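Regulatory protein SdiA (Escherichia coli, PDB 4LFU) activates transcription of the ftsQAZ cell-division genes and of ydiV as a LuxR-type quorum-sensing receptor that binds acyl-homoserine lactone autoinducers and DNA. Local coordinates at residues H28-Q33 and L133-C138; R117-Y122 and D148-K153; M124-A129 and A164-N169; M178-R183 and T228-Y233; R189-G194 and A198-I203. One frame throughout, in Å; residues are numbered along the deposited sequence.

How the contacts relate
Contacts 1 and 2 belong to the buried core of the autoinducer-binding domain: each lays a helix against one of two neighbouring strands of the antiparallel sheet, and they meet through backbone bonds between 117-122 and 133-138. Contact 1 is purely apolar across its gap, whereas contact 2 adds glutamines and a water. Contact 3 uses the C-terminal end of helix 147-167, the helix of contact 2, against a partly exposed hairpin turn. Contacts 4 and 5 lie in the DNA-binding domain, share helix 182-192 and are again apolar, but contact 4 is buried while contact 5 runs out to exposed Ile203. All except contact 1 also touch the second subunit.

Contact 1. Residues H28-Q33 and L133-C138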
# COMPACT_ATOMS: atom_id res chain seq x y z
N HIS A 28 3.28 14.18 -20.31
CA HIS A 28 2.82 15.44 -20.87
C HIS A 28 1.63 16.02 -20.11
O HIS A 28 1.57 17.23 -19.88
CB HIS A 28 2.49 15.29 -22.37
CG HIS A 28 2.01 16.56 -23.00
ND1 HIS A 28 0.68 16.81 -23.26
CD2 HIS A 28 2.69 17.68 -23.37
CE1 HIS A 28 0.56 18.02 -23.78
NE2 HIS A 28 1.76 18.57 -23.86
N GLU A 29 0.69 15.16 -19.70
CA GLU A 29 -0.47 15.57 -18.91
C GLU A 29 -0.08 16.07 -17.52
O GLU A 29 -0.68 17.02 -17.03
CB GLU A 29 -1.49 14.43 -18.82
CG GLU A 29 -2.86 14.80 -18.18
CD GLU A 29 -3.55 15.98 -18.86
OE1 GLU A 29 -3.56 16.03 -20.12
OE2 GLU A 29 -4.10 16.86 -18.15
N ILE A 30 0.91 15.42 -16.89
CA ILE A 30 1.41 15.88 -15.59
C ILE A 30 2.07 17.25 -15.71
O ILE A 30 1.82 18.13 -14.89
CB ILE A 30 2.40 14.91 -14.93
CG1 ILE A 30 1.68 13.64 -14.45
CG2 ILE A 30 3.16 15.60 -13.78
CD1 ILE A 30 2.62 12.45 -14.25
N GLU A 31 2.87 17.43 -16.77
CA GLU A 31 3.47 18.74 -17.08
C GLU A 31 2.42 19.85 -17.26
O GLU A 31 2.52 20.91 -16.65
CB GLU A 31 4.40 18.66 -18.30
CG GLU A 31 5.11 20.00 -18.56
CD GLU A 31 6.13 19.93 -19.68
OE1 GLU A 31 7.29 20.32 -19.44
OE2 GLU A 31 5.77 19.48 -20.80
N LEU A 32 1.40 19.57 -18.08
CA LEU A 32 0.27 20.49 -18.27
C LEU A 32 -0.47 20.84 -16.97
O LEU A 32 -0.80 22.00 -16.75
CB LEU A 32 -0.70 19.93 -19.31
CG LEU A 32 -1.59 20.88 -20.13
CD1 LEU A 32 -3.09 20.74 -19.77
CD2 LEU A 32 -1.11 22.36 -20.10
N GLN A 33 -0.72 19.83 -16.13
CA GLN A 33 -1.38 20.01 -14.83
C GLN A 33 -0.54 20.82 -13.85
O GLN A 33 -1.06 21.65 -13.13
CB GLN A 33 -1.72 18.64 -14.20
CG GLN A 33 -2.86 17.89 -14.86
CD GLN A 33 -4.13 18.69 -14.91
OE1 GLN A 33 -4.50 19.35 -13.92
NE2 GLN A 33 -4.82 18.67 -16.06
N LEU A 133 5.10 12.43 -6.38
CA LEU A 133 4.92 13.46 -7.39
C LEU A 133 5.21 14.84 -6.78
O LEU A 133 4.54 15.26 -5.86
CB LEU A 133 3.50 13.42 -7.97
CG LEU A 133 3.15 14.52 -8.99
CD1 LEU A 133 3.97 14.40 -10.27
CD2 LEU A 133 1.66 14.47 -9.27
N SER A 134 6.22 15.52 -7.31
CA SER A 134 6.62 16.85 -6.83
C SER A 134 6.33 17.88 -7.88
O SER A 134 6.54 17.64 -9.05
CB SER A 134 8.10 16.89 -6.56
OG SER A 134 8.40 16.24 -5.36
N PHE A 135 5.81 19.03 -7.45
CA PHE A 135 5.76 20.23 -8.30
C PHE A 135 6.67 21.29 -7.68
O PHE A 135 6.74 21.41 -6.46
CB PHE A 135 4.35 20.81 -8.38
CG PHE A 135 3.35 19.94 -9.13
CD1 PHE A 135 3.76 19.08 -10.15
CD2 PHE A 135 2.00 20.02 -8.83
CE1 PHE A 135 2.85 18.29 -10.83
CE2 PHE A 135 1.07 19.25 -9.54
CZ PHE A 135 1.51 18.38 -10.53
N SER A 136 7.36 22.06 -8.50
CA SER A 136 8.20 23.14 -7.97
C SER A 136 8.13 24.40 -8.81
O SER A 136 7.75 24.37 -9.96
CB SER A 136 9.65 22.69 -7.77
OG SER A 136 10.25 22.36 -9.00
N ARG A 137 8.54 25.50 -8.22
CA ARG A 137 8.37 26.81 -8.79
C ARG A 137 9.57 27.68 -8.42
O ARG A 137 10.11 27.61 -7.29
CB ARG A 137 7.08 27.41 -8.22
CG ARG A 137 6.59 28.61 -8.95
CD ARG A 137 5.12 28.84 -8.67
NE ARG A 137 4.81 28.89 -7.25
CZ ARG A 137 3.66 28.48 -6.73
NH1 ARG A 137 3.46 28.57 -5.41
NH2 ARG A 137 2.70 27.96 -7.50
N CYS A 138 9.98 28.50 -9.38
CA CYS A 138 11.08 29.45 -9.20
C CYS A 138 10.64 30.76 -8.57
O CYS A 138 11.48 31.59 -8.26
CB CYS A 138 11.79 29.72 -10.53
SG CYS A 138 12.53 28.23 -11.25
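One methyl does the work here: Ile30 CG2 sits 3.8 Å from Leu133 CD1 and 4.0 Å from Phe135 CE1, lying against two side chains that are two residues apart on the strand. That branch lies anti to the backbone N of Ile30, while CG1 (chi1 -71°) takes the other course beside the N. Ile30 and Leu133 slide past one another in opposite directions, flank against flank. Against Phe135 the methyl comes in at the ring edge, near its plane, so the face of the ring is not what Ile30 uses. All three residues are buried.

Away from this knot the contact loosens quickly. Gln33 starts toward the strand, yet its amide turns back along its own helix, where NE2 gives a nearly straight bond (169°) to Glu29 OE2 at 2.9 Å. The Glu29 carboxylate also forms a salt bridge with Arg16, a buried polar link from helix 23-36 to helix 6-19. The solvent side of the helix carries the exposed His28.

Helix 23-36 thus packs on the sheet of the autoinducer-binding domain, with Ile30 also touching Tyr42 of strand 41-47 and Ser161 of helix 147-167, while Leu133 reaches Leu157 and Val158 of that same helix.

Contact 2. Residues R117-Y122 and D148-K153; sequences RGVTQY and DELQLK
The apolar share of this contact is a single pair, Val119 CG2 and Leu150 CD2, whose methyls approach tip to tip at 4.2 Å. On the valine, CG2 is the branch anti to the backbone N, which aims it from the strand at the helix; the end of Leu150 comes nearer the strand than the start of its side chain would suggest.

The polar share belongs to two glutamines. Gln121 leaves the strand toward the helix and bends at chi2 (86°). Its OE1 comes to 3.7 Å from the backbone O of Gln151, but this is mere proximity of two acceptors; the hydrogen bond of OE1 is the one from His92 ND1, on the edge strand 92-94. A water links the two amides: it accepts from Gln151 NE2 at 3.1 Å and, weakly, from Gln121 NE2 at 3.4 Å.

The salt bridges of the helix do not cross to the strand: Lys153 NZ pairs with Glu149 OE1 at 3.1 Å, one turn back, and Asp148 with Arg11 of the second subunit.

Between 117-122 and 148-153 the packing is thin, and helix 147-167 adds to it further on, with Met154 against Val119 and with Met154, Gln155 and Val158 against Gln121. The bond from His92 to OE1 probably does most to fix the Gln121 amide, with the weak water bond at NE2 adding little.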
# COMPACT_ATOMS: atom_id res chain seq x y z
N ARG A 117 9.89 27.35 -4.18
CA ARG A 117 8.66 26.78 -3.62
C ARG A 117 8.32 25.45 -4.32
O ARG A 117 8.68 25.24 -5.49
CB ARG A 117 7.46 27.75 -3.78
CG ARG A 117 7.58 29.15 -3.11
CD ARG A 117 7.41 29.11 -1.58
NE ARG A 117 7.46 30.45 -0.98
CZ ARG A 117 8.55 31.08 -0.52
NH1 ARG A 117 9.75 30.51 -0.58
NH2 ARG A 117 8.45 32.30 -0.01
N GLY A 118 7.65 24.56 -3.59
CA GLY A 118 7.16 23.32 -4.17
C GLY A 118 6.29 22.52 -3.23
O GLY A 118 6.04 22.92 -2.11
N VAL A 119 5.85 21.37 -3.70
CA VAL A 119 4.92 20.53 -2.97
C VAL A 119 5.13 19.07 -3.41
O VAL A 119 5.46 18.82 -4.56
CB VAL A 119 3.48 21.03 -3.22
CG1 VAL A 119 3.13 20.96 -4.71
CG2 VAL A 119 2.46 20.28 -2.36
N THR A 120 4.96 18.12 -2.52
CA THR A 120 5.04 16.71 -2.93
C THR A 120 3.80 15.92 -2.48
O THR A 120 3.29 16.12 -1.38
CB THR A 120 6.35 16.04 -2.44
OG1 THR A 120 7.45 16.88 -2.80
CG2 THR A 120 6.57 14.66 -3.07
N GLN A 121 3.31 15.06 -3.36
CA GLN A 121 2.27 14.11 -2.99
C GLN A 121 2.82 12.70 -3.16
O GLN A 121 3.52 12.43 -4.12
CB GLN A 121 1.03 14.30 -3.85
CG GLN A 121 -0.13 13.42 -3.40
CD GLN A 121 -0.96 14.06 -2.31
OE1 GLN A 121 -0.95 15.28 -2.12
NE2 GLN A 121 -1.69 13.23 -1.58
N TYR A 122 2.51 11.80 -2.24
CA TYR A 122 2.94 10.41 -2.41
C TYR A 122 1.85 9.33 -2.22
O TYR A 122 0.81 9.57 -1.58
CB TYR A 122 4.19 10.11 -1.58
CG TYR A 122 3.95 9.35 -0.30
CD1 TYR A 122 4.23 7.98 -0.21
CD2 TYR A 122 3.49 10.01 0.81
CE1 TYR A 122 3.99 7.28 0.99
CE2 TYR A 122 3.25 9.35 1.98
CZ TYR A 122 3.50 7.99 2.08
OH TYR A 122 3.27 7.40 3.30
N ASP A 148 -6.92 22.48 0.41
CA ASP A 148 -7.76 21.29 0.24
C ASP A 148 -7.86 20.91 -1.24
O ASP A 148 -7.76 19.74 -1.62
CB ASP A 148 -9.17 21.55 0.82
CG ASP A 148 -9.16 22.31 2.17
OD1 ASP A 148 -8.34 23.26 2.36
OD2 ASP A 148 -10.00 21.98 3.04
N GLU A 149 -8.05 21.92 -2.09
CA GLU A 149 -8.11 21.71 -3.52
C GLU A 149 -6.81 21.12 -4.06
O GLU A 149 -6.83 20.08 -4.73
CB GLU A 149 -8.45 23.02 -4.22
CG GLU A 149 -8.87 22.86 -5.67
CD GLU A 149 -8.87 24.18 -6.44
OE1 GLU A 149 -8.30 24.21 -7.55
OE2 GLU A 149 -9.44 25.18 -5.94
N LEU A 150 -5.68 21.78 -3.76
CA LEU A 150 -4.34 21.30 -4.18
C LEU A 150 -4.04 19.87 -3.70
O LEU A 150 -3.49 19.07 -4.44
CB LEU A 150 -3.23 22.27 -3.71
CG LEU A 150 -1.76 21.89 -3.97
CD1 LEU A 150 -1.48 21.91 -5.46
CD2 LEU A 150 -0.78 22.79 -3.23
N GLN A 151 -4.42 19.56 -2.47
CA GLN A 151 -4.22 18.23 -1.90
C GLN A 151 -4.99 17.15 -2.64
O GLN A 151 -4.41 16.12 -2.99
CB GLN A 151 -4.62 18.23 -0.44
CG GLN A 151 -3.59 18.88 0.43
CD GLN A 151 -3.85 18.64 1.89
OE1 GLN A 151 -4.11 19.59 2.64
NE2 GLN A 151 -3.79 17.37 2.31
N LEU A 152 -6.27 17.41 -2.90
CA LEU A 152 -7.16 16.46 -3.54
C LEU A 152 -6.80 16.26 -5.02
O LEU A 152 -6.90 15.13 -5.54
CB LEU A 152 -8.62 16.89 -3.38
CG LEU A 152 -9.29 16.65 -2.02
CD1 LEU A 152 -10.59 17.44 -1.94
CD2 LEU A 152 -9.58 15.18 -1.78
N LYS A 153 -6.36 17.34 -5.67
CA LYS A 153 -5.94 17.28 -7.07
C LYS A 153 -4.67 16.48 -7.25
O LYS A 153 -4.57 15.68 -8.16
CB LYS A 153 -5.78 18.68 -7.66
CG LYS A 153 -7.12 19.31 -8.01
CD LYS A 153 -6.95 20.62 -8.71
CE LYS A 153 -8.31 21.23 -9.06
NZ LYS A 153 -8.11 22.37 -9.99
O HOH W 1 -3.50 14.68 0.85

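Contact 3. Residues M124-A129 and A164-N169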
# COMPACT_ATOMS: atom_id res chain seq x y z
N MET A 124 1.74 4.76 -1.93
CA MET A 124 2.24 3.41 -2.05
C MET A 124 1.41 2.65 -3.06
O MET A 124 0.20 2.58 -2.93
CB MET A 124 2.20 2.65 -0.73
CG MET A 124 2.59 1.19 -0.95
SD MET A 124 3.02 0.39 0.58
CE MET A 124 1.42 0.25 1.40
N LEU A 125 2.08 2.06 -4.04
CA LEU A 125 1.40 1.28 -5.10
C LEU A 125 1.07 -0.18 -4.70
O LEU A 125 1.63 -0.70 -3.72
CB LEU A 125 2.21 1.36 -6.40
CG LEU A 125 2.48 2.80 -6.84
CD1 LEU A 125 3.64 2.86 -7.81
CD2 LEU A 125 1.22 3.44 -7.41
N PRO A 126 0.18 -0.86 -5.48
CA PRO A 126 -0.17 -2.27 -5.14
C PRO A 126 1.05 -3.19 -5.08
O PRO A 126 1.02 -4.21 -4.38
CB PRO A 126 -1.12 -2.70 -6.28
CG PRO A 126 -1.66 -1.36 -6.86
CD PRO A 126 -0.52 -0.38 -6.69
N ASN A 127 2.13 -2.82 -5.77
CA ASN A 127 3.37 -3.61 -5.77
C ASN A 127 4.36 -3.19 -4.67
O ASN A 127 5.48 -3.73 -4.57
CB ASN A 127 4.02 -3.60 -7.15
CG ASN A 127 4.50 -2.20 -7.59
OD1 ASN A 127 4.36 -1.22 -6.86
ND2 ASN A 127 5.07 -2.13 -8.78
N ARG A 128 3.91 -2.24 -3.84
CA ARG A 128 4.68 -1.70 -2.69
C ARG A 128 5.79 -0.71 -3.10
O ARG A 128 6.61 -0.31 -2.28
CB ARG A 128 5.25 -2.82 -1.82
CG ARG A 128 4.24 -3.53 -0.97
CD ARG A 128 3.39 -4.50 -1.77
NE ARG A 128 2.84 -5.53 -0.90
CZ ARG A 128 1.60 -5.97 -0.97
NH1 ARG A 128 0.78 -5.50 -1.91
NH2 ARG A 128 1.19 -6.90 -0.12
N ALA A 129 5.82 -0.33 -4.37
CA ALA A 129 6.69 0.76 -4.79
C ALA A 129 6.12 2.02 -4.18
O ALA A 129 4.91 2.12 -3.95
CB ALA A 129 6.74 0.87 -6.30
N ALA A 164 -1.83 4.40 -14.60
CA ALA A 164 -1.63 4.35 -16.05
C ALA A 164 -0.28 3.73 -16.41
O ALA A 164 -0.21 2.82 -17.22
CB ALA A 164 -1.75 5.74 -16.66
N LEU A 165 0.79 4.22 -15.80
CA LEU A 165 2.13 3.67 -16.10
C LEU A 165 2.29 2.19 -15.71
O LEU A 165 3.08 1.49 -16.32
CB LEU A 165 3.24 4.53 -15.47
CG LEU A 165 3.40 5.95 -16.04
CD1 LEU A 165 4.05 6.87 -15.01
CD2 LEU A 165 4.19 5.95 -17.33
N MET A 166 1.57 1.75 -14.68
CA MET A 166 1.54 0.33 -14.32
C MET A 166 0.82 -0.49 -15.38
O MET A 166 1.32 -1.54 -15.79
CB MET A 166 0.91 0.11 -12.94
CG MET A 166 1.92 0.15 -11.79
SD MET A 166 1.21 -0.27 -10.19
CE MET A 166 1.48 -2.03 -10.13
N ARG A 167 -0.34 0.01 -15.83
CA ARG A 167 -1.10 -0.59 -16.93
C ARG A 167 -0.28 -0.70 -18.22
O ARG A 167 -0.36 -1.70 -18.91
CB ARG A 167 -2.39 0.22 -17.20
CG ARG A 167 -3.03 -0.07 -18.55
CD ARG A 167 -4.44 0.53 -18.66
NE ARG A 167 -4.44 1.99 -18.65
CZ ARG A 167 -4.05 2.76 -19.66
NH1 ARG A 167 -3.61 2.21 -20.78
NH2 ARG A 167 -4.10 4.08 -19.56
N LEU A 168 0.53 0.33 -18.50
CA LEU A 168 1.40 0.39 -19.67
C LEU A 168 2.72 -0.33 -19.45
O LEU A 168 3.66 -0.16 -20.23
CB LEU A 168 1.66 1.85 -20.07
CG LEU A 168 0.43 2.71 -20.42
CD1 LEU A 168 0.75 4.18 -20.61
CD2 LEU A 168 -0.24 2.19 -21.68
N ASN A 169 2.80 -1.13 -18.39
CA ASN A 169 3.99 -1.93 -18.06
C ASN A 169 5.33 -1.15 -18.06
O ASN A 169 6.39 -1.71 -18.39
CB ASN A 169 4.07 -3.17 -18.95
CG ASN A 169 4.85 -4.30 -18.30
OD1 ASN A 169 4.53 -4.75 -17.20
ND2 ASN A 169 5.90 -4.78 -19.00
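The hairpin turn between strands 117-124 and 130-137 meets the last turn of helix 147-167 through one long side chain, Met166. Its sulfur rides alongside the proline ring, with SD 3.9 Å from Pro126 CD, and lies 4.2 Å from Leu125 CB. The chain runs extended through chi2 and then bends at chi3 (91°), which swings CE across the amide of Asn127, 3.8 Å from ND2. The methionine thus spans three successive residues of the turn, and no other side chain of 164-169 makes the contact.

Leu125 to Arg128 form a type I beta turn, with Arg128 N bonded to Leu125 O at 2.8 Å. Overlapping its end, Asn127 makes an Asx turn: its OD1 accepts from Ala129 N at 3.0 Å, the donor standing well above the plane of the amide carbonyl. The amide nitrogen is used as well, giving a hydrogen bond to Val173 O, in the loop between helix 147-167 and helix 182-192. Arg128 NH1 folds back to Pro126 O at 2.8 Å, nearly within its own guanidinium plane. On the helix side, a Schellman motif with Asn169 at C-prime closes the helix. Met124 and Arg128 pack on the second subunit.

Contact 4. Residues M178-R183 and T228-Y233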
# COMPACT_ATOMS: atom_id res chain seq x y z
N MET A 178 7.51 -12.23 -11.67
CA MET A 178 7.53 -13.56 -11.08
C MET A 178 6.29 -14.28 -11.55
O MET A 178 5.26 -14.31 -10.85
CB MET A 178 7.59 -13.53 -9.54
CG MET A 178 8.41 -12.39 -8.95
SD MET A 178 8.89 -12.55 -7.20
CE MET A 178 9.58 -10.91 -7.07
N ASN A 179 6.37 -14.84 -12.76
CA ASN A 179 5.26 -15.60 -13.31
C ASN A 179 5.31 -17.00 -12.74
O ASN A 179 5.96 -17.88 -13.29
CB ASN A 179 5.31 -15.64 -14.85
CG ASN A 179 5.16 -14.26 -15.47
OD1 ASN A 179 4.25 -13.49 -15.13
ND2 ASN A 179 6.08 -13.93 -16.39
N PHE A 180 4.67 -17.20 -11.61
CA PHE A 180 4.76 -18.46 -10.90
C PHE A 180 3.43 -19.16 -11.01
O PHE A 180 2.39 -18.52 -11.05
CB PHE A 180 5.14 -18.29 -9.42
CG PHE A 180 6.56 -17.79 -9.18
CD1 PHE A 180 7.52 -17.78 -10.19
CD2 PHE A 180 6.93 -17.35 -7.91
CE1 PHE A 180 8.83 -17.30 -9.96
CE2 PHE A 180 8.24 -16.88 -7.67
CZ PHE A 180 9.18 -16.87 -8.69
N SER A 181 3.49 -20.49 -11.07
CA SER A 181 2.32 -21.34 -11.13
C SER A 181 1.67 -21.32 -9.78
O SER A 181 2.31 -20.97 -8.79
CB SER A 181 2.74 -22.78 -11.47
OG SER A 181 3.36 -23.41 -10.34
N LYS A 182 0.41 -21.73 -9.75
CA LYS A 182 -0.34 -21.89 -8.50
C LYS A 182 0.42 -22.76 -7.50
O LYS A 182 0.49 -22.42 -6.32
CB LYS A 182 -1.70 -22.54 -8.78
CG LYS A 182 -2.81 -21.60 -9.20
CD LYS A 182 -4.20 -22.25 -8.98
CE LYS A 182 -4.41 -22.74 -7.51
NZ LYS A 182 -4.43 -21.62 -6.46
N ARG A 183 0.94 -23.89 -7.96
CA ARG A 183 1.67 -24.83 -7.10
C ARG A 183 2.98 -24.24 -6.59
O ARG A 183 3.34 -24.44 -5.44
CB ARG A 183 1.95 -26.13 -7.85
CG ARG A 183 2.76 -27.15 -7.07
CD ARG A 183 2.01 -27.57 -5.84
NE ARG A 183 2.03 -29.01 -5.68
CZ ARG A 183 1.16 -29.70 -4.95
NH1 ARG A 183 0.18 -29.07 -4.30
NH2 ARG A 183 1.27 -31.02 -4.87
N THR A 228 15.06 -18.33 -0.08
CA THR A 228 14.86 -17.17 0.82
C THR A 228 14.66 -15.91 0.04
O THR A 228 13.73 -15.16 0.34
CB THR A 228 16.03 -16.95 1.83
OG1 THR A 228 16.33 -18.19 2.50
CG2 THR A 228 15.63 -15.90 2.89
N GLN A 229 15.53 -15.68 -0.95
CA GLN A 229 15.41 -14.52 -1.85
C GLN A 229 14.10 -14.58 -2.65
O GLN A 229 13.44 -13.55 -2.85
CB GLN A 229 16.62 -14.37 -2.81
CG GLN A 229 16.44 -13.10 -3.68
CD GLN A 229 17.41 -12.94 -4.83
OE1 GLN A 229 18.55 -12.53 -4.64
NE2 GLN A 229 16.93 -13.18 -6.06
N VAL A 230 13.72 -15.77 -3.11
CA VAL A 230 12.45 -15.92 -3.85
C VAL A 230 11.25 -15.59 -2.97
O VAL A 230 10.39 -14.78 -3.35
CB VAL A 230 12.26 -17.32 -4.43
CG1 VAL A 230 10.95 -17.38 -5.24
CG2 VAL A 230 13.42 -17.68 -5.28
N ALA A 231 11.20 -16.20 -1.79
CA ALA A 231 10.12 -15.94 -0.86
C ALA A 231 10.06 -14.47 -0.42
O ALA A 231 8.98 -13.89 -0.32
CB ALA A 231 10.24 -16.87 0.36
N CYS A 232 11.22 -13.86 -0.14
CA CYS A 232 11.26 -12.45 0.31
C CYS A 232 10.85 -11.48 -0.76
O CYS A 232 10.16 -10.54 -0.48
CB CYS A 232 12.63 -12.07 0.84
SG CYS A 232 12.96 -12.85 2.39
N TYR A 233 11.29 -11.72 -1.99
CA TYR A 233 10.87 -10.90 -3.14
C TYR A 233 9.36 -10.99 -3.38
O TYR A 233 8.68 -9.96 -3.56
CB TYR A 233 11.67 -11.27 -4.39
CG TYR A 233 12.97 -10.51 -4.54
CD1 TYR A 233 13.93 -10.52 -3.54
CD2 TYR A 233 13.24 -9.76 -5.70
CE1 TYR A 233 15.14 -9.83 -3.69
CE2 TYR A 233 14.45 -9.05 -5.85
CZ TYR A 233 15.38 -9.10 -4.84
OH TYR A 233 16.57 -8.42 -4.99
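Two apolar pairs make this contact. In the first, Met178 CE lies 3.4 Å from Tyr233 CB, a close approach, and 3.7 Å from Tyr233 C; the methyl meets the base of the tyrosine at its ring edge, near the ring plane. The methionine is extended beyond CG (chi2 -164°, chi3 -173°), and this straight reach brings its tip across to the helix, where the two side chains cross at about a right angle. In the second, Phe180 sets CE2 3.7 Å from Val230 CG1, with CZ at 3.9 Å. The approach is oblique to the ring.

The two pairs are coupled within 178-183, because Met178 CB stands 3.8 Å above the centre of one face of the Phe180 ring. Leu188 of helix 182-192 packs on both Phe180 and Val230, and Met218 of helix 208-222 touches Phe180 too, placing the contact in the core of the LuxR-type helix-turn-helix domain.

Ser181 is the N-cap of helix 182-192, its OG accepting from Glu184 N. The polar end of a contact residue is used as well: Tyr233 OH is hydrogen-bonded to Glu193 OE1 of the second subunit.

Between the two segments, then, the join is apolar and without directional bonds, held by how well methyls and rings fit, while one tyrosine ties this core to the other subunit.

Contact 5. Residues R189-G194 and A198-I203; sequences RWTAEG and AEIAMI
Trp190 leads the contact, using two parts of its side chain. Its CB packs 3.6 Å from Ile200 CG1, and its indole takes Ile203 CG2 over one face, a CH-pi contact in which the methyl is 3.9 Å from the centroid of the six-membered ring and 28° off the normal. Ile203 CG2 lies toward the rim, 3.5 Å from Trp190 CZ2, and Ile203 itself is exposed. Trp190 also packs on Thr53 of the second subunit.

Next, Ile200 CD1 rests against Thr191 OG1 at 3.6 Å, a van der Waals contact with the side chains meeting at a slant; the hydroxyl's hydrogen bonds go to Ile187 O, one turn back, and to Gln215 NE2 of helix 208-222. Helix 197-204 opens the predicted helix-turn-helix motif, and Ile200 reaches Val211 of the helix that follows.

Gly194 ends helix 182-192 in a Schellman motif, its positive phi (96°) suited to glycine, and its N bonds to Thr191 O at 3.0 Å.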
# COMPACT_ATOMS: atom_id res chain seq x y z
N ARG A 189 4.55 -19.92 -0.18
CA ARG A 189 3.85 -19.57 1.06
C ARG A 189 4.25 -20.37 2.29
O ARG A 189 4.38 -19.79 3.38
CB ARG A 189 2.33 -19.64 0.86
CG ARG A 189 1.80 -18.51 -0.02
CD ARG A 189 0.26 -18.38 0.10
NE ARG A 189 -0.42 -19.57 -0.43
CZ ARG A 189 -0.67 -19.77 -1.72
NH1 ARG A 189 -0.32 -18.86 -2.64
NH2 ARG A 189 -1.30 -20.87 -2.09
N TRP A 190 4.43 -21.68 2.14
CA TRP A 190 4.87 -22.52 3.25
C TRP A 190 6.34 -22.25 3.58
O TRP A 190 6.74 -22.37 4.75
CB TRP A 190 4.62 -24.04 2.98
CG TRP A 190 3.17 -24.40 3.06
CD1 TRP A 190 2.34 -24.66 2.02
CD2 TRP A 190 2.36 -24.48 4.25
NE1 TRP A 190 1.06 -24.91 2.47
CE2 TRP A 190 1.05 -24.80 3.83
CE3 TRP A 190 2.61 -24.31 5.63
CZ2 TRP A 190 -0.01 -24.97 4.74
CZ3 TRP A 190 1.56 -24.47 6.53
CH2 TRP A 190 0.26 -24.79 6.08
N THR A 191 7.11 -21.90 2.56
CA THR A 191 8.51 -21.49 2.73
C THR A 191 8.65 -20.22 3.60
O THR A 191 9.44 -20.17 4.57
CB THR A 191 9.20 -21.33 1.35
OG1 THR A 191 9.18 -22.60 0.69
CG2 THR A 191 10.67 -20.84 1.48
N ALA A 192 7.83 -19.23 3.28
CA ALA A 192 7.79 -17.96 3.98
C ALA A 192 7.31 -18.10 5.43
O ALA A 192 7.56 -17.22 6.24
CB ALA A 192 6.91 -16.98 3.21
N GLU A 193 6.63 -19.22 5.73
CA GLU A 193 6.13 -19.51 7.08
C GLU A 193 7.15 -20.25 7.92
O GLU A 193 6.91 -20.53 9.09
CB GLU A 193 4.83 -20.33 7.05
CG GLU A 193 3.58 -19.54 6.68
CD GLU A 193 3.25 -18.41 7.65
OE1 GLU A 193 3.72 -18.37 8.81
OE2 GLU A 193 2.50 -17.52 7.25
N GLY A 194 8.28 -20.59 7.31
CA GLY A 194 9.37 -21.26 8.00
C GLY A 194 9.39 -22.78 7.88
O GLY A 194 10.15 -23.44 8.58
N ALA A 198 10.92 -31.00 3.94
CA ALA A 198 10.30 -32.21 4.52
C ALA A 198 8.90 -31.96 5.07
O ALA A 198 7.99 -32.77 4.87
CB ALA A 198 11.20 -32.78 5.60
N GLU A 199 8.75 -30.83 5.77
CA GLU A 199 7.47 -30.43 6.33
C GLU A 199 6.46 -30.05 5.25
O GLU A 199 5.29 -30.39 5.35
CB GLU A 199 7.65 -29.26 7.30
CG GLU A 199 8.21 -29.66 8.66
CD GLU A 199 8.63 -28.45 9.51
OE1 GLU A 199 9.33 -27.54 9.01
OE2 GLU A 199 8.26 -28.42 10.71
N ILE A 200 6.93 -29.35 4.22
CA ILE A 200 6.08 -29.01 3.08
C ILE A 200 5.62 -30.28 2.34
O ILE A 200 4.48 -30.36 1.90
CB ILE A 200 6.78 -27.97 2.13
CG1 ILE A 200 7.06 -26.67 2.90
CG2 ILE A 200 5.91 -27.67 0.90
CD1 ILE A 200 7.97 -25.66 2.19
N ALA A 201 6.50 -31.27 2.22
CA ALA A 201 6.18 -32.56 1.60
C ALA A 201 5.03 -33.27 2.33
O ALA A 201 4.12 -33.79 1.70
CB ALA A 201 7.43 -33.45 1.53
N MET A 202 5.07 -33.26 3.66
CA MET A 202 3.99 -33.81 4.49
C MET A 202 2.68 -33.00 4.39
O MET A 202 1.60 -33.58 4.20
CB MET A 202 4.43 -33.94 5.95
CG MET A 202 5.61 -34.90 6.19
SD MET A 202 5.37 -36.61 5.59
CE MET A 202 3.83 -37.11 6.41
N ILE A 203 2.78 -31.68 4.51
CA ILE A 203 1.62 -30.79 4.35
C ILE A 203 0.86 -31.06 3.06
O ILE A 203 -0.37 -31.13 3.05
CB ILE A 203 2.01 -29.27 4.34
CG1 ILE A 203 2.96 -28.91 5.49
CG2 ILE A 203 0.75 -28.36 4.24
CD1 ILE A 203 2.31 -28.61 6.80